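Local coordinates for protein lithostathine-1-alpha (Homo sapiens, PDB 1QDD) that is a secreted C-type lectin-like protein of the pancreas that might inhibit calcium carbonate precipitation and may be associated with pancreas and brain regeneration, at residues S101-C115 against G123-K135. The protein carries 1 engineered substitution. Residues are numbered along the deposited sequence; the frame is centred on the assembly and turned at random.
Sequences SWGIGAPSSVNPGYC and GFQKWKDVPCEDK
Asp-129 and Ser-108 meet because the aspartate's CG stands between its own backbone N and carbonyl carbon (chi1 56°), which lifts the carboxylate off strand 127-130 into the curve of the long loop. The case illustrates how one buried acid can organise a loop that lacks regular structure. Ser-108 N donates to Asp-129 OD1 at 3.2 Å, on the syn side but well out of the carboxylate plane, with a weak second bond to Asp-129 OD2, while Gly-113 N reaches Asp-129 OD2 from the anti side, also somewhat out of plane, at 3.0 Å. Both sides of the intervening loop, 109-112, are thus tied to one carboxylate, and Ala-106 CB and Pro-107 CA pack against Asp-129 OD1.

Nearer the start of the loop, Trp-102 lies with one face under Pro-107 CD and the opposite face against the edge of Trp-127, a T-shaped pair with planes at 80°. Ser-101 CB sits over the five-membered ring of Trp-127, a CH-pi contact, and Ser-101 OG, swung away from the backbone N (chi1 -164°), donates to Gln-125 O at 2.8 Å. The backbones join here too, Gly-103 N binding Trp-127 O. A water accepts from Lys-126 NZ and donates to Trp-102 O, bridging the two segments.

At the far end Val-130 O accepts from Cys-115 N and, weakly, from Tyr-114 N, two residues opposite one: a classic beta bulge. Val-130 N donates to Cys-115 O at 2.9 Å, and the disulfide from Cys-115 SG to Cys-132 SG ties the start of strand 115-119 to the type I turn after strand 127-130.

Arg-87 forms a salt bridge with Asp-129 and also bonds the carbonyls of Ser-108 and Gly-113, so the acid's charge is probably well balanced. Within the C-type lectin fold, the contact pins the long loop to strand 127-130, beside strand 115-119, while Trp-127 packs on Leu-80 of strand 80-81 and Ile-78 of strand 75-78.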
ATOM      1  N   SER A 101       1.883  -8.137  -9.653  1.00  9.27           N
ATOM      2  CA  SER A 101       0.740  -9.044  -9.519  1.00  9.89           C
ATOM      3  C   SER A 101      -0.491  -8.541 -10.257  1.00  9.49           C
ATOM      4  O   SER A 101      -1.562  -8.382  -9.661  1.00 10.12           O
ATOM      5  CB  SER A 101       0.458  -9.234  -8.023  1.00 10.67           C
ATOM      6  OG  SER A 101      -0.387 -10.358  -7.828  1.00 13.20           O
ATOM      7  N   TRP A 102      -0.362  -8.254 -11.538  1.00  9.97           N
ATOM      8  CA  TRP A 102      -1.465  -7.740 -12.345  1.00  9.59           C
ATOM      9  C   TRP A 102      -2.579  -8.762 -12.507  1.00 10.44           C
ATOM     10  O   TRP A 102      -2.337  -9.941 -12.781  1.00 12.18           O
ATOM     11  CB  TRP A 102      -0.932  -7.291 -13.702  1.00  9.91           C
ATOM     12  CG  TRP A 102       0.018  -6.139 -13.648  1.00 10.50           C
ATOM     13  CD1 TRP A 102       1.360  -6.177 -13.940  1.00 11.29           C
ATOM     14  CD2 TRP A 102      -0.280  -4.785 -13.316  1.00 10.52           C
ATOM     15  NE1 TRP A 102       1.894  -4.925 -13.813  1.00 12.52           N
ATOM     16  CE2 TRP A 102       0.921  -4.045 -13.435  1.00 11.26           C
ATOM     17  CE3 TRP A 102      -1.452  -4.096 -12.958  1.00 10.06           C
ATOM     18  CZ2 TRP A 102       0.976  -2.681 -13.187  1.00 11.61           C
ATOM     19  CZ3 TRP A 102      -1.379  -2.734 -12.730  1.00 11.07           C
ATOM     20  CH2 TRP A 102      -0.166  -2.031 -12.843  1.00 11.75           C
ATOM     21  N   GLY A 103      -3.825  -8.300 -12.412  1.00 10.78           N
ATOM     22  CA  GLY A 103      -4.989  -9.149 -12.718  1.00 12.24           C
ATOM     23  C   GLY A 103      -5.208  -9.267 -14.226  1.00 13.66           C
ATOM     24  O   GLY A 103      -4.522  -8.658 -15.030  1.00 14.25           O
ATOM     25  N   ILE A 104      -6.197 -10.094 -14.587  1.00 15.63           N
ATOM     26  CA  ILE A 104      -6.543 -10.352 -15.983  1.00 18.71           C
ATOM     27  C   ILE A 104      -6.834  -9.060 -16.731  1.00 18.17           C
ATOM     28  O   ILE A 104      -7.627  -8.244 -16.261  1.00 19.63           O
ATOM     29  CB  ILE A 104      -7.767 -11.302 -16.045  1.00 20.16           C
ATOM     30  CG1 ILE A 104      -7.420 -12.673 -15.472  1.00 21.65           C
ATOM     31  CG2 ILE A 104      -8.296 -11.412 -17.471  1.00 21.62           C
ATOM     32  CD1 ILE A 104      -8.595 -13.574 -15.152  1.00 22.71           C
ATOM     33  N   GLY A 105      -6.150  -8.812 -17.845  1.00 18.82           N
ATOM     34  CA  GLY A 105      -6.380  -7.644 -18.671  1.00 19.35           C
ATOM     35  C   GLY A 105      -5.730  -6.357 -18.199  1.00 19.26           C
ATOM     36  O   GLY A 105      -5.972  -5.275 -18.747  1.00 20.95           O
ATOM     37  N   ALA A 106      -4.905  -6.442 -17.150  1.00 17.75           N
ATOM     38  CA  ALA A 106      -4.223  -5.287 -16.594  1.00 15.57           C
ATOM     39  C   ALA A 106      -2.743  -5.262 -16.827  1.00 15.09           C
ATOM     40  O   ALA A 106      -2.300  -6.375 -16.759  1.00 16.41           O
ATOM     41  CB  ALA A 106      -4.549  -5.120 -15.104  1.00 15.00           C
ATOM     42  N   PRO A 107      -2.119  -4.110 -16.924  1.00 15.20           N
ATOM     43  CA  PRO A 107      -2.587  -2.788 -17.156  1.00 16.84           C
ATOM     44  C   PRO A 107      -3.251  -2.595 -18.522  1.00 18.29           C
ATOM     45  O   PRO A 107      -2.785  -3.197 -19.487  1.00 19.83           O
ATOM     46  CB  PRO A 107      -1.445  -1.826 -16.905  1.00 17.59           C
ATOM     47  CG  PRO A 107      -0.216  -2.629 -17.096  1.00 17.47           C
ATOM     48  CD  PRO A 107      -0.667  -4.040 -17.073  1.00 16.43           C
ATOM     49  N   SER A 108      -4.335  -1.831 -18.580  1.00 18.62           N
ATOM     50  CA  SER A 108      -5.070  -1.629 -19.828  1.00 21.09           C
ATOM     51  C   SER A 108      -4.390  -0.637 -20.758  1.00 21.79           C
ATOM     52  O   SER A 108      -3.820   0.361 -20.308  1.00 21.67           O
ATOM     53  CB  SER A 108      -6.497  -1.147 -19.516  1.00 21.36           C
ATOM     54  OG  SER A 108      -7.264  -1.069 -20.718  1.00 23.91           O
ATOM     55  N   SER A 109      -4.492  -0.871 -22.064  1.00 24.29           N
ATOM     56  CA  SER A 109      -3.956   0.050 -23.058  1.00 26.63           C
ATOM     57  C   SER A 109      -5.089   0.815 -23.748  1.00 27.38           C
ATOM     58  O   SER A 109      -4.861   1.878 -24.312  1.00 28.52           O
ATOM     59  CB  SER A 109      -3.127  -0.704 -24.102  1.00 27.41           C
ATOM     60  OG  SER A 109      -3.940  -1.618 -24.816  1.00 29.56           O
ATOM     61  N   VAL A 110      -6.303   0.302 -23.661  1.00 28.68           N
ATOM     62  CA  VAL A 110      -7.487   0.825 -24.323  1.00 30.10           C
ATOM     63  C   VAL A 110      -8.290   1.845 -23.545  1.00 30.36           C
ATOM     64  O   VAL A 110      -9.095   2.628 -24.071  1.00 30.97           O
ATOM     65  CB  VAL A 110      -8.358  -0.352 -24.793  1.00 30.74           C
ATOM     66  CG1 VAL A 110      -9.837  -0.116 -24.904  1.00 31.71           C
ATOM     67  CG2 VAL A 110      -7.782  -0.965 -26.051  1.00 31.37           C
ATOM     68  N   ASN A 111      -8.111   1.875 -22.237  1.00 28.97           N
ATOM     69  CA  ASN A 111      -8.761   2.806 -21.319  1.00 28.57           C
ATOM     70  C   ASN A 111      -7.847   2.787 -20.097  1.00 25.78           C
ATOM     71  O   ASN A 111      -8.181   2.201 -19.071  1.00 25.69           O
ATOM     72  CB  ASN A 111     -10.160   2.308 -20.954  1.00 31.01           C
ATOM     73  CG  ASN A 111     -11.053   3.529 -20.802  1.00 32.59           C
ATOM     74  OD1 ASN A 111     -10.846   4.314 -19.877  1.00 34.23           O
ATOM     75  ND2 ASN A 111     -11.987   3.694 -21.724  1.00 33.89           N
ATOM     76  N   PRO A 112      -6.672   3.377 -20.264  1.00 23.02           N
ATOM     77  CA  PRO A 112      -5.680   3.352 -19.211  1.00 20.63           C
ATOM     78  C   PRO A 112      -5.926   4.119 -17.935  1.00 18.28           C
ATOM     79  O   PRO A 112      -6.283   5.285 -17.907  1.00 18.55           O
ATOM     80  CB  PRO A 112      -4.412   3.900 -19.884  1.00 20.93           C
ATOM     81  CG  PRO A 112      -4.939   4.785 -20.963  1.00 22.62           C
ATOM     82  CD  PRO A 112      -6.167   4.074 -21.468  1.00 22.95           C
ATOM     83  N   GLY A 113      -5.664   3.412 -16.828  1.00 15.41           N
ATOM     84  CA  GLY A 113      -5.679   4.014 -15.493  1.00 13.54           C
ATOM     85  C   GLY A 113      -4.218   4.290 -15.105  1.00 12.13           C
ATOM     86  O   GLY A 113      -3.332   3.577 -15.577  1.00 13.04           O
ATOM     87  N   TYR A 114      -3.990   5.284 -14.266  1.00 11.56           N
ATOM     88  CA  TYR A 114      -2.635   5.696 -13.892  1.00 11.09           C
ATOM     89  C   TYR A 114      -2.291   5.449 -12.433  1.00 10.19           C
ATOM     90  O   TYR A 114      -1.166   5.764 -11.995  1.00 10.67           O
ATOM     91  CB  TYR A 114      -2.372   7.152 -14.340  1.00 12.76           C
ATOM     92  CG  TYR A 114      -2.576   7.334 -15.841  1.00 14.58           C
ATOM     93  CD1 TYR A 114      -3.642   8.081 -16.332  1.00 17.04           C
ATOM     94  CD2 TYR A 114      -1.733   6.725 -16.757  1.00 14.87           C
ATOM     95  CE1 TYR A 114      -3.839   8.234 -17.693  1.00 18.55           C
ATOM     96  CE2 TYR A 114      -1.929   6.866 -18.126  1.00 16.73           C
ATOM     97  CZ  TYR A 114      -2.986   7.618 -18.580  1.00 18.24           C
ATOM     98  OH  TYR A 114      -3.172   7.754 -19.943  1.00 21.29           O
ATOM     99  N   CYS A 115      -3.184   4.906 -11.619  1.00  9.71           N
ATOM    100  CA  CYS A 115      -2.988   4.572 -10.212  1.00  9.11           C
ATOM    101  C   CYS A 115      -3.468   3.142 -10.022  1.00  8.55           C
ATOM    102  O   CYS A 115      -4.235   2.632 -10.862  1.00 11.38           O
ATOM    103  CB  CYS A 115      -3.714   5.532  -9.278  1.00  9.16           C
ATOM    104  SG  CYS A 115      -2.928   7.167  -9.166  1.00 10.10           S
ATOM    105  N   GLY A 123      -9.391 -11.671  -3.848  1.00 12.02           N
ATOM    106  CA  GLY A 123      -8.955 -11.810  -2.467  1.00 12.57           C
ATOM    107  C   GLY A 123      -7.913 -10.768  -2.093  1.00 10.69           C
ATOM    108  O   GLY A 123      -7.108 -10.986  -1.181  1.00 11.78           O
ATOM    109  N   PHE A 124      -7.879  -9.624  -2.775  1.00  9.64           N
ATOM    110  CA  PHE A 124      -6.936  -8.535  -2.561  1.00  9.14           C
ATOM    111  C   PHE A 124      -5.510  -8.974  -2.902  1.00  9.82           C
ATOM    112  O   PHE A 124      -4.558  -8.358  -2.381  1.00 11.15           O
ATOM    113  CB  PHE A 124      -7.052  -7.910  -1.172  1.00  9.75           C
ATOM    114  CG  PHE A 124      -8.430  -7.384  -0.863  1.00 10.18           C
ATOM    115  CD1 PHE A 124      -9.254  -8.073   0.016  1.00 10.59           C
ATOM    116  CD2 PHE A 124      -8.917  -6.225  -1.428  1.00 10.45           C
ATOM    117  CE1 PHE A 124     -10.530  -7.622   0.305  1.00 12.28           C
ATOM    118  CE2 PHE A 124     -10.199  -5.775  -1.145  1.00 11.28           C
ATOM    119  CZ  PHE A 124     -11.002  -6.473  -0.265  1.00 11.91           C
ATOM    120  N   GLN A 125      -5.323  -9.911  -3.809  1.00 10.32           N
ATOM    121  CA  GLN A 125      -4.005 -10.363  -4.211  1.00 11.18           C
ATOM    122  C   GLN A 125      -3.587  -9.852  -5.582  1.00 10.90           C
ATOM    123  O   GLN A 125      -2.375  -9.923  -5.861  1.00 12.53           O
ATOM    124  CB  GLN A 125      -3.960 -11.899  -4.235  1.00 14.66           C
ATOM    125  CG  GLN A 125      -4.057 -12.532  -2.856  1.00 19.79           C
ATOM    126  CD  GLN A 125      -3.853 -14.035  -2.931  1.00 22.57           C
ATOM    127  OE1 GLN A 125      -2.938 -14.515  -3.606  1.00 24.90           O
ATOM    128  NE2 GLN A 125      -4.725 -14.787  -2.272  1.00 24.44           N
ATOM    129  N   LYS A 126      -4.502  -9.408  -6.423  1.00 10.05           N
ATOM    130  CA  LYS A 126      -4.174  -8.931  -7.762  1.00 10.31           C
ATOM    131  C   LYS A 126      -4.518  -7.455  -7.934  1.00  8.91           C
ATOM    132  O   LYS A 126      -5.305  -6.885  -7.183  1.00 10.82           O
ATOM    133  CB  LYS A 126      -4.850  -9.753  -8.851  1.00 12.90           C
ATOM    134  CG  LYS A 126      -4.608 -11.251  -8.846  1.00 17.81           C
ATOM    135  CD  LYS A 126      -3.288 -11.626  -9.479  1.00 20.45           C
ATOM    136  CE  LYS A 126      -3.094 -13.133  -9.582  1.00 22.87           C
ATOM    137  NZ  LYS A 126      -1.665 -13.451  -9.864  1.00 24.97           N
ATOM    138  N   TRP A 127      -3.879  -6.817  -8.896  1.00  8.29           N
ATOM    139  CA  TRP A 127      -3.870  -5.396  -9.132  1.00  8.64           C
ATOM    140  C   TRP A 127      -4.648  -4.962 -10.371  1.00  8.54           C
ATOM    141  O   TRP A 127      -4.637  -5.655 -11.390  1.00  9.75           O
ATOM    142  CB  TRP A 127      -2.418  -4.947  -9.337  1.00  9.00           C
ATOM    143  CG  TRP A 127      -1.429  -5.260  -8.259  1.00  8.87           C
ATOM    144  CD1 TRP A 127      -1.652  -5.767  -7.022  1.00  9.19           C
ATOM    145  CD2 TRP A 127       0.000  -5.068  -8.339  1.00  9.61           C
ATOM    146  NE1 TRP A 127      -0.476  -5.914  -6.308  1.00  9.94           N
ATOM    147  CE2 TRP A 127       0.544  -5.487  -7.110  1.00 10.22           C
ATOM    148  CE3 TRP A 127       0.839  -4.583  -9.340  1.00 11.15           C
ATOM    149  CZ2 TRP A 127       1.924  -5.420  -6.866  1.00 11.36           C
ATOM    150  CZ3 TRP A 127       2.204  -4.526  -9.090  1.00 12.30           C
ATOM    151  CH2 TRP A 127       2.717  -4.945  -7.862  1.00 12.05           C
ATOM    152  N   LYS A 128      -5.254  -3.785 -10.307  1.00  8.39           N
ATOM    153  CA  LYS A 128      -5.940  -3.178 -11.446  1.00  9.87           C
ATOM    154  C   LYS A 128      -5.560  -1.709 -11.541  1.00  9.27           C
ATOM    155  O   LYS A 128      -5.485  -1.019 -10.534  1.00 10.13           O
ATOM    156  CB  LYS A 128      -7.446  -3.314 -11.235  1.00 13.57           C
ATOM    157  CG  LYS A 128      -8.405  -2.689 -12.219  1.00 15.98           C
ATOM    158  CD  LYS A 128      -9.797  -3.210 -11.908  1.00 19.10           C
ATOM    159  CE  LYS A 128     -10.566  -2.385 -10.897  1.00 20.93           C
ATOM    160  NZ  LYS A 128     -12.019  -2.748 -11.012  1.00 22.82           N
ATOM    161  N   ASP A 129      -5.344  -1.216 -12.760  1.00  9.31           N
ATOM    162  CA  ASP A 129      -5.124   0.197 -13.037  1.00  9.80           C
ATOM    163  C   ASP A 129      -6.448   0.947 -13.130  1.00 10.41           C
ATOM    164  O   ASP A 129      -7.340   0.477 -13.852  1.00 12.14           O
ATOM    165  CB  ASP A 129      -4.319   0.413 -14.325  1.00 11.59           C
ATOM    166  CG  ASP A 129      -4.890  -0.209 -15.580  1.00 12.72           C
ATOM    167  OD1 ASP A 129      -5.204  -1.408 -15.544  1.00 13.46           O
ATOM    168  OD2 ASP A 129      -5.019   0.493 -16.615  1.00 15.49           O
ATOM    169  N   VAL A 130      -6.606   2.050 -12.450  1.00  9.45           N
ATOM    170  CA  VAL A 130      -7.840   2.835 -12.379  1.00 10.99           C
ATOM    171  C   VAL A 130      -7.520   4.322 -12.365  1.00 11.58           C
ATOM    172  O   VAL A 130      -6.368   4.710 -12.128  1.00 11.86           O
ATOM    173  CB  VAL A 130      -8.623   2.496 -11.087  1.00 12.51           C
ATOM    174  CG1 VAL A 130      -9.260   1.118 -11.090  1.00 15.75           C
ATOM    175  CG2 VAL A 130      -7.714   2.625  -9.867  1.00 14.76           C
ATOM    176  N   PRO A 131      -8.495   5.201 -12.573  1.00 11.63           N
ATOM    177  CA  PRO A 131      -8.268   6.633 -12.521  1.00 12.01           C
ATOM    178  C   PRO A 131      -7.819   7.057 -11.132  1.00 10.81           C
ATOM    179  O   PRO A 131      -8.401   6.679 -10.100  1.00 11.48           O
ATOM    180  CB  PRO A 131      -9.636   7.229 -12.858  1.00 13.35           C
ATOM    181  CG  PRO A 131     -10.335   6.163 -13.630  1.00 14.82           C
ATOM    182  CD  PRO A 131      -9.883   4.862 -13.000  1.00 13.62           C
ATOM    183  N   CYS A 132      -6.825   7.928 -11.037  1.00 10.40           N
ATOM    184  CA  CYS A 132      -6.274   8.407  -9.778  1.00 10.96           C
ATOM    185  C   CYS A 132      -7.239   9.255  -8.963  1.00 11.63           C
ATOM    186  O   CYS A 132      -7.043   9.433  -7.751  1.00 12.01           O
ATOM    187  CB  CYS A 132      -4.987   9.205 -10.038  1.00 11.65           C
ATOM    188  SG  CYS A 132      -3.628   8.237 -10.741  1.00 11.50           S
ATOM    189  N   GLU A 133      -8.277   9.797  -9.585  1.00 12.96           N
ATOM    190  CA  GLU A 133      -9.284  10.619  -8.948  1.00 14.85           C
ATOM    191  C   GLU A 133     -10.399   9.816  -8.293  1.00 14.00           C
ATOM    192  O   GLU A 133     -11.257  10.408  -7.623  1.00 15.25           O
ATOM    193  CB  GLU A 133      -9.872  11.620  -9.958  1.00 18.24           C
ATOM    194  CG  GLU A 133      -8.840  12.533 -10.591  1.00 22.99           C
ATOM    195  CD  GLU A 133      -8.214  11.978 -11.852  1.00 25.01           C
ATOM    196  OE1 GLU A 133      -8.480  10.843 -12.303  1.00 25.41           O
ATOM    197  OE2 GLU A 133      -7.370  12.712 -12.422  1.00 28.41           O
ATOM    198  N   ASP A 134     -10.414   8.494  -8.449  1.00 13.61           N
ATOM    199  CA  ASP A 134     -11.363   7.659  -7.717  1.00 13.85           C
ATOM    200  C   ASP A 134     -11.118   7.776  -6.212  1.00 12.88           C
ATOM    201  O   ASP A 134     -10.003   8.111  -5.785  1.00 13.60           O
ATOM    202  CB  ASP A 134     -11.270   6.194  -8.131  1.00 14.93           C
ATOM    203  CG  ASP A 134     -11.908   5.855  -9.462  1.00 17.08           C
ATOM    204  OD1 ASP A 134     -12.501   6.739 -10.104  1.00 19.04           O
ATOM    205  OD2 ASP A 134     -11.791   4.661  -9.825  1.00 18.81           O
ATOM    206  N   LYS A 135     -12.143   7.557  -5.403  1.00 12.49           N
ATOM    207  CA  LYS A 135     -12.057   7.668  -3.946  1.00 12.17           C
ATOM    208  C   LYS A 135     -12.220   6.316  -3.281  1.00 11.19           C
ATOM    209  O   LYS A 135     -13.311   5.719  -3.268  1.00 12.16           O
ATOM    210  CB  LYS A 135     -13.079   8.699  -3.423  1.00 14.85           C
ATOM    211  CG  LYS A 135     -12.779  10.104  -3.928  1.00 18.62           C
ATOM    212  CD  LYS A 135     -13.907  11.097  -3.734  1.00 21.69           C
ATOM    213  CE  LYS A 135     -13.623  12.375  -4.518  1.00 23.37           C
ATOM    214  NZ  LYS A 135     -14.617  13.440  -4.232  1.00 25.68           N
TER
HETATM  215  O   HOH W   1      -0.553 -11.923 -11.973  1.00 25.95           O